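PDB 2R79: periplasmic binding protein from Pseudomonas aeruginosa, which binds heme in the periplasm and probably delivers it to a membrane transporter for uptake. Local coordinates for residues V28-Q33 / L41-Y46; Y46-A51 / T66-P71. All blocks are in the same frame, centred on the assembly; numbering follows the deposited sequence.

How the interactions relate
Following the chain from the N terminus, residues 28-33 leave strand 25-28, at the edge of the four-stranded parallel sheet, and interaction 1 folds residues 41-46 back against them, closing a loop of seven intervening residues. Interaction 2 opens where interaction 1 ends, at the shared Tyr-46, and brings residues 46-51 against 66-71, closing a second loop that takes in helix 52-56 and strand 62-65. The two loops therefore follow in series, neither nested nor crossed. Val-44 and Ala-51 are probably joined by a backbone hydrogen bond, and Gln-47 packs on Asp-29. Together the contacts tie the ends of strands 25-28 and 62-65 to the heme pocket.

Interaction 1: residues V28-Q33 / L41-Y46; sequences VDTTSQ and LPSVGY. With HEM (protoporphyrin IX containing Fe), chain D.
Tyr-46 runs from the loop 41-46 past Thr-30 and Thr-31 to the heme iron. Its CB lies 3.8 Å from Thr-30 OG1, and CG stands anti to the backbone N (chi1 -178°), which carries the ring past the two threonines toward the porphyrin. Along one edge, CD1 is next to Thr-30 OG1 and CE1 meets the methyl CG2 of Thr-31 at 3.5 Å, in the plane of the ring. One ring face lies over the porphyrin, offset toward the rim, with CE2 3.3 Å from heme NA. At the tip, OH binds the iron at 2.3 Å and accepts a hydrogen bond from Arg-48 NE.

Behind the ring, the backbones are fastened by three hydrogen bonds. Val-28 N donates to Pro-42 O, Val-44 N returns to Val-28 O at 3.1 Å, and Thr-30 N reaches Gly-45 O at 2.9 Å. The first two make a single beta bridge, pairing Ser-43 with Val-28 at the end of edge strand 25-28. Val-28 O also takes a bond from a water.

Asp-29 holds the turn that presents Thr-31. With its CG set between the backbone N and the carbonyl carbon (chi1 76°), the carboxylate folds over the type I turn. OD2 receives Thr-31 N in an Asx turn, from above its plane, and Thr-31 OG1 on its syn lone pair; OD1 takes Ser-32 OG and the backbone N of Gly-9. Gly-45 has a backbone conformation that suits glycine, and its N bonds to Ser-43 OG in an ST turn. Heme ligation by a phenolic oxygen thus rests on a buried loop held by backbone hydrogen bonds and by the Asp-29 carboxylate, and the Arg-48 bond would be expected to favour phenolate character at the iron.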
loop_
_atom_site.group_PDB
_atom_site.type_symbol
_atom_site.label_atom_id
_atom_site.label_comp_id
_atom_site.label_asym_id
_atom_site.label_seq_id
_atom_site.Cartn_x
_atom_site.Cartn_y
_atom_site.Cartn_z
ATOM N N VAL A 28 -6.785 8.222 27.130
ATOM C CA VAL A 28 -7.933 8.819 26.460
ATOM C C VAL A 28 -9.055 7.807 26.228
ATOM O O VAL A 28 -8.840 6.593 26.289
ATOM C CB VAL A 28 -7.532 9.423 25.103
ATOM C CG1 VAL A 28 -6.427 10.442 25.298
ATOM C CG2 VAL A 28 -7.086 8.324 24.159
ATOM N N ASP A 29 -10.255 8.315 25.966
ATOM C CA ASP A 29 -11.399 7.455 25.717
ATOM C C ASP A 29 -11.349 7.026 24.253
ATOM O O ASP A 29 -10.577 7.573 23.463
ATOM C CB ASP A 29 -12.707 8.198 26.005
ATOM C CG ASP A 29 -13.071 9.177 24.908
ATOM O OD1 ASP A 29 -12.323 10.165 24.721
ATOM O OD2 ASP A 29 -14.098 8.951 24.227
ATOM N N THR A 30 -12.183 6.061 23.894
ATOM C CA THR A 30 -12.213 5.541 22.535
ATOM C C THR A 30 -12.568 6.523 21.407
ATOM O O THR A 30 -12.253 6.255 20.247
ATOM C CB THR A 30 -13.155 4.321 22.442
ATOM O OG1 THR A 30 -14.469 4.702 22.858
ATOM C CG2 THR A 30 -12.658 3.195 23.340
ATOM N N THR A 31 -13.211 7.647 21.715
ATOM C CA THR A 31 -13.551 8.595 20.646
ATOM C C THR A 31 -12.378 9.500 20.285
ATOM O O THR A 31 -12.464 10.282 19.339
ATOM C CB THR A 31 -14.751 9.509 21.011
ATOM O OG1 THR A 31 -14.419 10.308 22.152
ATOM C CG2 THR A 31 -15.994 8.682 21.300
ATOM N N SER A 32 -11.287 9.390 21.035
ATOM C CA SER A 32 -10.100 10.203 20.787
ATOM C C SER A 32 -9.170 9.456 19.844
ATOM O O SER A 32 -8.333 8.666 20.274
ATOM C CB SER A 32 -9.396 10.509 22.105
ATOM O OG SER A 32 -10.251 11.245 22.965
ATOM N N GLN A 33 -9.320 9.723 18.551
ATOM C CA GLN A 33 -8.539 9.055 17.526
ATOM C C GLN A 33 -7.682 9.994 16.694
ATOM O O GLN A 33 -7.108 9.590 15.679
ATOM C CB GLN A 33 -9.491 8.287 16.614
ATOM C CG GLN A 33 -10.239 7.162 17.320
ATOM C CD GLN A 33 -11.460 6.698 16.549
ATOM O OE1 GLN A 33 -11.454 6.655 15.318
ATOM N NE2 GLN A 33 -12.513 6.334 17.272
ATOM N N LEU A 41 -2.252 5.223 23.075
ATOM C CA LEU A 41 -2.180 5.495 24.506
ATOM C C LEU A 41 -3.142 4.564 25.234
ATOM O O LEU A 41 -4.035 3.989 24.623
ATOM C CB LEU A 41 -2.565 6.948 24.810
ATOM C CG LEU A 41 -1.587 8.068 24.458
ATOM C CD1 LEU A 41 -2.230 9.392 24.792
ATOM C CD2 LEU A 41 -0.281 7.908 25.229
ATOM N N PRO A 42 -2.966 4.394 26.553
ATOM C CA PRO A 42 -3.866 3.519 27.312
ATOM C C PRO A 42 -5.312 3.977 27.106
ATOM O O PRO A 42 -5.572 5.173 26.981
ATOM C CB PRO A 42 -3.407 3.724 28.752
ATOM C CG PRO A 42 -1.948 4.006 28.604
ATOM C CD PRO A 42 -1.904 4.940 27.418
ATOM N N SER A 43 -6.249 3.038 27.072
ATOM C CA SER A 43 -7.649 3.395 26.874
ATOM C C SER A 43 -8.483 3.313 28.146
ATOM O O SER A 43 -8.365 2.361 28.914
ATOM C CB SER A 43 -8.276 2.499 25.809
ATOM O OG SER A 43 -9.678 2.698 25.747
ATOM N N VAL A 44 -9.330 4.316 28.358
ATOM C CA VAL A 44 -10.198 4.351 29.527
ATOM C C VAL A 44 -11.630 4.000 29.156
ATOM O O VAL A 44 -12.545 4.186 29.958
ATOM C CB VAL A 44 -10.195 5.736 30.187
ATOM C CG1 VAL A 44 -8.857 5.992 30.848
ATOM C CG2 VAL A 44 -10.484 6.808 29.146
ATOM N N GLY A 45 -11.814 3.496 27.938
ATOM C CA GLY A 45 -13.135 3.115 27.470
ATOM C C GLY A 45 -13.900 4.231 26.776
ATOM O O GLY A 45 -13.342 5.279 26.462
ATOM N N TYR A 46 -15.183 4.001 26.524
ATOM C CA TYR A 46 -16.017 4.998 25.870
ATOM C C TYR A 46 -16.319 6.117 26.865
ATOM O O TYR A 46 -16.479 5.871 28.063
ATOM C CB TYR A 46 -17.313 4.352 25.375
ATOM C CG TYR A 46 -18.227 5.297 24.630
ATOM C CD1 TYR A 46 -17.741 6.107 23.602
ATOM C CD2 TYR A 46 -19.584 5.368 24.940
ATOM C CE1 TYR A 46 -18.584 6.966 22.901
ATOM C CE2 TYR A 46 -20.439 6.223 24.243
ATOM C CZ TYR A 46 -19.933 7.020 23.226
ATOM O OH TYR A 46 -20.772 7.871 22.542
HETATM C CHA HEM D . -23.769 4.711 22.648
HETATM C CHB HEM D . -19.338 4.380 20.528
HETATM C CHC HEM D . -20.083 8.661 18.361
HETATM C CHD HEM D . -24.436 9.054 20.519
HETATM C C1A HEM D . -22.485 4.230 22.270
HETATM C C2A HEM D . -21.905 2.943 22.633
HETATM C C3A HEM D . -20.662 2.881 22.062
HETATM C C4A HEM D . -20.478 4.098 21.312
HETATM C CMA HEM D . -19.625 1.766 22.220
HETATM C CAA HEM D . -22.517 1.820 23.470
HETATM C CBA HEM D . -23.374 0.845 22.666
HETATM C CGA HEM D . -24.674 1.466 22.184
HETATM O O1A HEM D . -25.545 1.774 23.032
HETATM O O2A HEM D . -24.826 1.653 20.955
HETATM C C1B HEM D . -19.109 5.561 19.813
HETATM C C2B HEM D . -17.935 5.835 18.997
HETATM C C3B HEM D . -18.147 7.039 18.373
HETATM C C4B HEM D . -19.445 7.505 18.829
HETATM C CMB HEM D . -16.660 4.975 18.914
HETATM C CAB HEM D . -17.287 7.726 17.515
HETATM C CBB HEM D . -16.589 7.154 16.499
HETATM C C1C HEM D . -21.334 9.141 18.776
HETATM C C2C HEM D . -21.972 10.324 18.240
HETATM C C3C HEM D . -23.209 10.420 18.789
HETATM C C4C HEM D . -23.298 9.331 19.749
HETATM C CMC HEM D . -21.371 11.314 17.253
HETATM C CAC HEM D . -24.232 11.257 18.342
HETATM C CBC HEM D . -24.601 12.402 18.966
HETATM C C1D HEM D . -24.610 7.925 21.314
HETATM C C2D HEM D . -25.834 7.644 22.021
HETATM C C3D HEM D . -25.656 6.461 22.649
HETATM C C4D HEM D . -24.329 5.957 22.281
HETATM C CMD HEM D . -27.087 8.514 22.076
HETATM C CAD HEM D . -26.672 5.913 23.650
HETATM C CBD HEM D . -26.225 5.848 25.110
HETATM C CGD HEM D . -25.981 7.216 25.745
HETATM O O1D HEM D . -25.643 7.251 26.949
HETATM O O2D HEM D . -26.127 8.252 25.055
HETATM N NA HEM D . -21.579 4.947 21.474
HETATM N NB HEM D . -20.016 6.619 19.752
HETATM N NC HEM D . -22.146 8.532 19.722
HETATM N ND HEM D . -23.675 6.898 21.481
HETATM FE FE HEM D . -21.783 6.824 20.764
HETATM O O HOH W 1 -8.700 5.022 23.746
#

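Interaction 2: residues Y46-A51 / T66-P71; sequences YQRQLA and TEEMGP. With HEM (protoporphyrin IX containing Fe), chain D.
Glu-68 OE2 accepts from two donors, Gln-47 NE2 at 3.0 Å and the backbone N of Gly-242. The Gln-47 amide comes in on the anti side of that oxygen but tilted from the carboxylate plane, and the two flat groups stand 76° apart. The other end of the amide, Gln-47 OE1, accepts from a water that in turn takes the N-H of Thr-66.

Gly-70 joins the backbones: its N donates to Gln-47 O at 3.0 Å, and its O accepts from Leu-50 N at 2.8 Å, in the segment 46-51. Pro-71, after a cis peptide bond, lays CD against Gln-49 CA, and Leu-50 CD1 packs on Met-69 CG at 3.7 Å, next to Leu-75 of helix 72-80.

The extended chain of Arg-48 reaches the heme, and chi4 of -81° turns the guanidinium so that its faces meet Glu-68 and the porphyrin. Glu-68 CB covers one face, 3.4 Å from Arg-48 NH1, and heme C2D lies over the opposite face, while the in-plane N-H of NE is spent on the axial phenol oxygen. Glu-68 OE1 lies 4.0 Å from Arg-48 NH2, well out of the guanidinium plane; no N-H points at it, so any attraction is probably one of charges alone. Glu-68 is thus a second-shell residue whose negative charge probably steadies the arginine beside the axial ligand.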
loop_
_atom_site.group_PDB
_atom_site.type_symbol
_atom_site.label_atom_id
_atom_site.label_comp_id
_atom_site.label_asym_id
_atom_site.label_seq_id
_atom_site.Cartn_x
_atom_site.Cartn_y
_atom_site.Cartn_z
ATOM N N TYR A 46 -15.183 4.001 26.524
ATOM C CA TYR A 46 -16.017 4.998 25.870
ATOM C C TYR A 46 -16.319 6.117 26.865
ATOM O O TYR A 46 -16.479 5.871 28.063
ATOM C CB TYR A 46 -17.313 4.352 25.375
ATOM C CG TYR A 46 -18.227 5.297 24.630
ATOM C CD1 TYR A 46 -17.741 6.107 23.602
ATOM C CD2 TYR A 46 -19.584 5.368 24.940
ATOM C CE1 TYR A 46 -18.584 6.966 22.901
ATOM C CE2 TYR A 46 -20.439 6.223 24.243
ATOM C CZ TYR A 46 -19.933 7.020 23.226
ATOM O OH TYR A 46 -20.772 7.871 22.542
ATOM N N GLN A 47 -16.397 7.345 26.364
ATOM C CA GLN A 47 -16.647 8.503 27.215
ATOM C C GLN A 47 -17.928 8.430 28.048
ATOM O O GLN A 47 -17.950 8.862 29.201
ATOM C CB GLN A 47 -16.672 9.779 26.370
ATOM C CG GLN A 47 -17.961 10.018 25.610
ATOM C CD GLN A 47 -18.022 11.411 25.013
ATOM O OE1 GLN A 47 -17.529 12.369 25.604
ATOM N NE2 GLN A 47 -18.636 11.531 23.843
ATOM N N ARG A 48 -18.995 7.891 27.468
ATOM C CA ARG A 48 -20.269 7.787 28.173
ATOM C C ARG A 48 -20.287 6.629 29.171
ATOM O O ARG A 48 -21.201 6.521 29.994
ATOM C CB ARG A 48 -21.417 7.621 27.172
ATOM C CG ARG A 48 -21.598 8.802 26.222
ATOM C CD ARG A 48 -22.670 8.514 25.177
ATOM N NE ARG A 48 -22.647 9.468 24.068
ATOM C CZ ARG A 48 -23.196 10.678 24.095
ATOM N NH1 ARG A 48 -23.829 11.104 25.182
ATOM N NH2 ARG A 48 -23.116 11.464 23.029
ATOM N N GLN A 49 -19.272 5.772 29.100
ATOM C CA GLN A 49 -19.182 4.619 29.991
ATOM C C GLN A 49 -17.753 4.397 30.498
ATOM O O GLN A 49 -17.170 3.330 30.297
ATOM C CB GLN A 49 -19.685 3.374 29.255
ATOM C CG GLN A 49 -21.175 3.412 28.933
ATOM C CD GLN A 49 -21.559 2.427 27.846
ATOM O OE1 GLN A 49 -21.183 1.258 27.898
ATOM N NE2 GLN A 49 -22.318 2.893 26.861
ATOM N N LEU A 50 -17.206 5.406 31.169
ATOM C CA LEU A 50 -15.844 5.329 31.688
ATOM C C LEU A 50 -15.598 4.206 32.683
ATOM O O LEU A 50 -16.479 3.827 33.461
ATOM C CB LEU A 50 -15.437 6.652 32.341
ATOM C CG LEU A 50 -15.285 7.869 31.434
ATOM C CD1 LEU A 50 -14.828 9.056 32.267
ATOM C CD2 LEU A 50 -14.279 7.576 30.333
ATOM N N ALA A 51 -14.375 3.685 32.642
ATOM C CA ALA A 51 -13.941 2.619 33.530
ATOM C C ALA A 51 -13.216 3.274 34.700
ATOM O O ALA A 51 -12.097 3.757 34.541
ATOM C CB ALA A 51 -12.995 1.673 32.786
ATOM N N THR A 66 -16.823 16.403 28.824
ATOM C CA THR A 66 -17.950 17.312 28.679
ATOM C C THR A 66 -19.148 16.753 29.437
ATOM O O THR A 66 -19.000 15.873 30.285
ATOM C CB THR A 66 -18.344 17.499 27.196
ATOM O OG1 THR A 66 -18.849 16.262 26.675
ATOM C CG2 THR A 66 -17.145 17.942 26.373
ATOM N N GLU A 67 -20.332 17.274 29.128
ATOM C CA GLU A 67 -21.563 16.824 29.767
ATOM C C GLU A 67 -21.820 15.364 29.424
ATOM O O GLU A 67 -22.328 14.608 30.249
ATOM C CB GLU A 67 -22.757 17.653 29.285
ATOM C CG GLU A 67 -22.652 19.138 29.545
ATOM C CD GLU A 67 -21.446 19.765 28.876
ATOM O OE1 GLU A 67 -21.285 19.588 27.648
ATOM O OE2 GLU A 67 -20.663 20.439 29.583
ATOM N N GLU A 68 -21.475 14.976 28.199
ATOM C CA GLU A 68 -21.688 13.605 27.742
ATOM C C GLU A 68 -20.728 12.578 28.337
ATOM O O GLU A 68 -20.736 11.414 27.941
ATOM C CB GLU A 68 -21.656 13.545 26.205
ATOM C CG GLU A 68 -20.488 14.249 25.547
ATOM C CD GLU A 68 -20.744 14.551 24.075
ATOM O OE1 GLU A 68 -21.781 15.182 23.776
ATOM O OE2 GLU A 68 -19.909 14.168 23.221
ATOM N N MET A 69 -19.907 13.008 29.291
ATOM C CA MET A 69 -18.976 12.100 29.950
ATOM C C MET A 69 -19.683 11.490 31.155
ATOM O O MET A 69 -20.341 12.199 31.918
ATOM C CB MET A 69 -17.719 12.846 30.414
ATOM C CG MET A 69 -16.865 12.055 31.402
ATOM S SD MET A 69 -15.323 12.879 31.851
ATOM C CE MET A 69 -15.927 14.269 32.829
ATOM N N GLY A 70 -19.554 10.178 31.318
ATOM C CA GLY A 70 -20.196 9.507 32.433
ATOM C C GLY A 70 -19.899 8.019 32.498
ATOM O O GLY A 70 -18.917 7.556 31.913
ATOM N N PRO A 71 -20.738 7.236 33.195
ATOM C CA PRO A 71 -21.938 7.675 33.916
ATOM C C PRO A 71 -21.627 8.538 35.142
ATOM O O PRO A 71 -20.474 8.674 35.543
ATOM C CB PRO A 71 -22.605 6.358 34.288
ATOM C CG PRO A 71 -21.428 5.473 34.552
ATOM C CD PRO A 71 -20.523 5.789 33.380
HETATM C CHA HEM D . -23.769 4.711 22.648
HETATM C CHB HEM D . -19.338 4.380 20.528
HETATM C CHC HEM D . -20.083 8.661 18.361
HETATM C CHD HEM D . -24.436 9.054 20.519
HETATM C C1A HEM D . -22.485 4.230 22.270
HETATM C C2A HEM D . -21.905 2.943 22.633
HETATM C C3A HEM D . -20.662 2.881 22.062
HETATM C C4A HEM D . -20.478 4.098 21.312
HETATM C CMA HEM D . -19.625 1.766 22.220
HETATM C CAA HEM D . -22.517 1.820 23.470
HETATM C CBA HEM D . -23.374 0.845 22.666
HETATM C CGA HEM D . -24.674 1.466 22.184
HETATM O O1A HEM D . -25.545 1.774 23.032
HETATM O O2A HEM D . -24.826 1.653 20.955
HETATM C C1B HEM D . -19.109 5.561 19.813
HETATM C C2B HEM D . -17.935 5.835 18.997
HETATM C C3B HEM D . -18.147 7.039 18.373
HETATM C C4B HEM D . -19.445 7.505 18.829
HETATM C CMB HEM D . -16.660 4.975 18.914
HETATM C CAB HEM D . -17.287 7.726 17.515
HETATM C CBB HEM D . -16.589 7.154 16.499
HETATM C C1C HEM D . -21.334 9.141 18.776
HETATM C C2C HEM D . -21.972 10.324 18.240
HETATM C C3C HEM D . -23.209 10.420 18.789
HETATM C C4C HEM D . -23.298 9.331 19.749
HETATM C CMC HEM D . -21.371 11.314 17.253
HETATM C CAC HEM D . -24.232 11.257 18.342
HETATM C CBC HEM D . -24.601 12.402 18.966
HETATM C C1D HEM D . -24.610 7.925 21.314
HETATM C C2D HEM D . -25.834 7.644 22.021
HETATM C C3D HEM D . -25.656 6.461 22.649
HETATM C C4D HEM D . -24.329 5.957 22.281
HETATM C CMD HEM D . -27.087 8.514 22.076
HETATM C CAD HEM D . -26.672 5.913 23.650
HETATM C CBD HEM D . -26.225 5.848 25.110
HETATM C CGD HEM D . -25.981 7.216 25.745
HETATM O O1D HEM D . -25.643 7.251 26.949
HETATM O O2D HEM D . -26.127 8.252 25.055
HETATM N NA HEM D . -21.579 4.947 21.474
HETATM N NB HEM D . -20.016 6.619 19.752
HETATM N NC HEM D . -22.146 8.532 19.722
HETATM N ND HEM D . -23.675 6.898 21.481
HETATM FE FE HEM D . -21.783 6.824 20.764
HETATM O O HOH W 2 -16.707 14.352 26.841
#